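Local coordinates for protein phytoene synthase (Enterococcus hirae, PDB 5IYS) that probably condenses two farnesyl diphosphates head to head into dehydrosqualene, with magnesium ions and two thiodiphosphate substrate analogues bound in its all-helical active site, at residues Leu92-Val95 / Phe96-Pro100. Sequence-based numbering, arbitrary orientation.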
ATOM      1  N   LEU A  92      11.798  11.927  -8.073  1.00 16.54           N
ATOM      2  CA  LEU A  92      11.826  10.620  -8.731  1.00 17.96           C
ATOM      3  C   LEU A  92      12.936  10.455  -9.748  1.00 16.13           C
ATOM      4  O   LEU A  92      13.532   9.381  -9.831  1.00 17.40           O
ATOM      5  CB  LEU A  92      10.483  10.221  -9.351  1.00 16.67           C
ATOM      6  CG  LEU A  92       9.354   9.851  -8.377  1.00 17.42           C
ATOM      7  CD1 LEU A  92       8.099   9.698  -9.232  1.00 16.08           C
ATOM      8  CD2 LEU A  92       9.713   8.569  -7.584  1.00 16.97           C
ATOM      9  N   SER A  93      13.271  11.512 -10.482  1.00 16.63           N
ATOM     10  CA  SER A  93      14.404  11.436 -11.401  1.00 17.99           C
ATOM     11  C   SER A  93      15.704  11.082 -10.681  1.00 18.37           C
ATOM     12  O   SER A  93      16.531  10.313 -11.186  1.00 19.27           O
ATOM     13  CB  SER A  93      14.595  12.768 -12.129  1.00 21.86           C
ATOM     14  OG  SER A  93      15.532  12.610 -13.183  1.00 30.91           O
ATOM     15  N   VAL A  94      15.944  11.679  -9.519  1.00 19.08           N
ATOM     16  CA  VAL A  94      17.108  11.275  -8.713  1.00 17.59           C
ATOM     17  C   VAL A  94      17.110   9.815  -8.259  1.00 17.84           C
ATOM     18  O   VAL A  94      18.130   9.107  -8.335  1.00 16.02           O
ATOM     19  CB  VAL A  94      17.257  12.187  -7.460  1.00 19.55           C
ATOM     20  CG1 VAL A  94      18.388  11.673  -6.574  1.00 19.12           C
ATOM     21  CG2 VAL A  94      17.515  13.619  -7.865  1.00 19.48           C
ATOM     22  N   VAL A  95      15.939   9.328  -7.844  1.00 15.53           N
ATOM     23  CA  VAL A  95      15.824   7.926  -7.482  1.00 16.79           C
ATOM     24  C   VAL A  95      16.113   7.018  -8.680  1.00 17.68           C
ATOM     25  O   VAL A  95      16.859   6.039  -8.556  1.00 14.75           O
ATOM     26  CB  VAL A  95      14.439   7.615  -6.845  1.00 17.32           C
ATOM     27  CG1 VAL A  95      14.406   6.182  -6.360  1.00 17.31           C
ATOM     28  CG2 VAL A  95      14.150   8.564  -5.637  1.00 11.36           C
ATOM     29  N   PHE A  96      15.479   7.316  -9.814  1.00 14.96           N
ATOM     30  CA  PHE A  96      15.708   6.559 -11.053  1.00 16.88           C
ATOM     31  C   PHE A  96      17.158   6.666 -11.554  1.00 19.15           C
ATOM     32  O   PHE A  96      17.700   5.687 -12.081  1.00 23.35           O
ATOM     33  CB  PHE A  96      14.777   7.023 -12.179  1.00 14.84           C
ATOM     34  CG  PHE A  96      13.448   6.290 -12.228  1.00 18.03           C
ATOM     35  CD1 PHE A  96      12.522   6.457 -11.211  1.00 16.32           C
ATOM     36  CD2 PHE A  96      13.179   5.353 -13.234  1.00 19.27           C
ATOM     37  CE1 PHE A  96      11.274   5.838 -11.245  1.00 16.57           C
ATOM     38  CE2 PHE A  96      11.947   4.637 -13.248  1.00 14.05           C
ATOM     39  CZ  PHE A  96      10.998   4.887 -12.248  1.00 18.53           C
ATOM     40  N   ASP A  97      17.837   7.770 -11.259  1.00 18.09           N
ATOM     41  CA  ASP A  97      19.272   7.879 -11.555  1.00 19.93           C
ATOM     42  C   ASP A  97      20.138   6.971 -10.691  1.00 23.00           C
ATOM     43  O   ASP A  97      21.261   6.596 -11.105  1.00 23.89           O
ATOM     44  CB  ASP A  97      19.783   9.305 -11.357  1.00 23.36           C
ATOM     45  CG  ASP A  97      19.443  10.229 -12.510  1.00 30.02           C
ATOM     46  OD1 ASP A  97      18.901   9.777 -13.549  1.00 37.71           O
ATOM     47  OD2 ASP A  97      19.705  11.441 -12.352  1.00 40.98           O
ATOM     48  N   ASN A  98      19.707   6.786  -9.445  1.00 20.75           N
ATOM     49  CA  ASN A  98      20.538   6.150  -8.420  1.00 23.51           C
ATOM     50  C   ASN A  98      20.310   4.655  -8.254  1.00 22.96           C
ATOM     51  O   ASN A  98      21.139   3.974  -7.661  1.00 25.43           O
ATOM     52  CB  ASN A  98      20.346   6.821  -7.048  1.00 25.34           C
ATOM     53  CG  ASN A  98      20.965   8.230  -6.965  1.00 28.86           C
ATOM     54  OD1 ASN A  98      21.718   8.672  -7.833  1.00 28.25           O
ATOM     55  ND2 ASN A  98      20.587   8.961  -5.919  1.00 34.59           N
ATOM     56  N   PHE A  99      19.104   4.187  -8.572  1.00 22.48           N
ATOM     57  CA  PHE A  99      18.726   2.779  -8.381  1.00 22.58           C
ATOM     58  C   PHE A  99      18.101   2.285  -9.682  1.00 22.06           C
ATOM     59  O   PHE A  99      17.591   3.103 -10.442  1.00 22.40           O
ATOM     60  CB  PHE A  99      17.702   2.665  -7.244  1.00 19.49           C
ATOM     61  CG  PHE A  99      18.265   3.043  -5.897  1.00 22.00           C
ATOM     62  CD1 PHE A  99      18.965   2.119  -5.139  1.00 28.53           C
ATOM     63  CD2 PHE A  99      18.091   4.328  -5.393  1.00 25.07           C
ATOM     64  CE1 PHE A  99      19.494   2.483  -3.897  1.00 31.56           C
ATOM     65  CE2 PHE A  99      18.648   4.700  -4.189  1.00 27.25           C
ATOM     66  CZ  PHE A  99      19.355   3.780  -3.445  1.00 27.47           C
ATOM     67  N   PRO A 100      18.060   0.964  -9.898  1.00 21.96           N
ATOM     68  CA  PRO A 100      17.483   0.407 -11.129  1.00 20.97           C
ATOM     69  C   PRO A 100      15.963   0.391 -11.085  1.00 19.43           C
ATOM     70  O   PRO A 100      15.316  -0.663 -11.154  1.00 18.95           O
ATOM     71  CB  PRO A 100      18.064  -1.005 -11.179  1.00 24.22           C
ATOM     72  CG  PRO A 100      18.382  -1.347  -9.762  1.00 24.44           C
ATOM     73  CD  PRO A 100      18.642  -0.069  -9.015  1.00 23.79           C
TER
HETATM   74  O   HOH W   1      16.541  10.088 -14.203  1.00 37.13           O
HETATM   75  O   HOH W   2      18.336  13.634 -12.921  1.00 45.15           O
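Ser-93 and Asp-97 lie one helical turn apart, and two waters bridge their side chains. Asp-97 can be followed outward from its CB. Asp-97 CB rests 3.4 Å from Ser-93 O and almost as near Val-94 O. Asp-97 CG lies beside the backbone N, anti to the carbonyl carbon (chi1 -79°), which turns the carboxylate back along the helix toward Ser-93. Asp-97 CG then passes 3.2 Å from Ser-93 O. Of the two tips, Asp-97 OD1 accepts a short bond from one water, 2.5 Å away, which also donates to Ser-93 O and hydrogen-bonds Ser-93 OG. Asp-97 OD2 accepts from the second water, which also reaches Ser-93 OG. Each carboxylate oxygen thus has its own water, and the serine hydroxyl meets both. Ser-93 OG and Asp-97 OD2 are 4.4 Å apart.

On another side of the turn, Val-94 and Asn-98 run side by side, with Val-94 CG1 against Asn-98 ND2. Phe-96 sets its ring edge at Leu-92 O, while the ring packs edge-to-face with Phe-78. Val-95 CG1 touches Phe-99 CD2 loosely, at 4.2 Å.

Four backbone bonds run from residue i+4 back to i. Phe-96 N to Leu-92 O is nearly straight (176°). Asn-98 N is held only weakly, shared between Val-94 O and, as an i+3 bond, Val-95 O. Phe-99 N still bonds Val-95 O at 2.9 Å, but Phe-99 itself has left helical geometry. Helix 39-60 covers one side, where Leu-92 meets Ala-47 and Phe-51 and Val-95 meets Ser-44; helix 8-11 lies against Val-94. This is the C-terminal end of helix 87-98, a peripheral helix of the all-alpha squalene/phytoene synthase fold, away from the magnesium site.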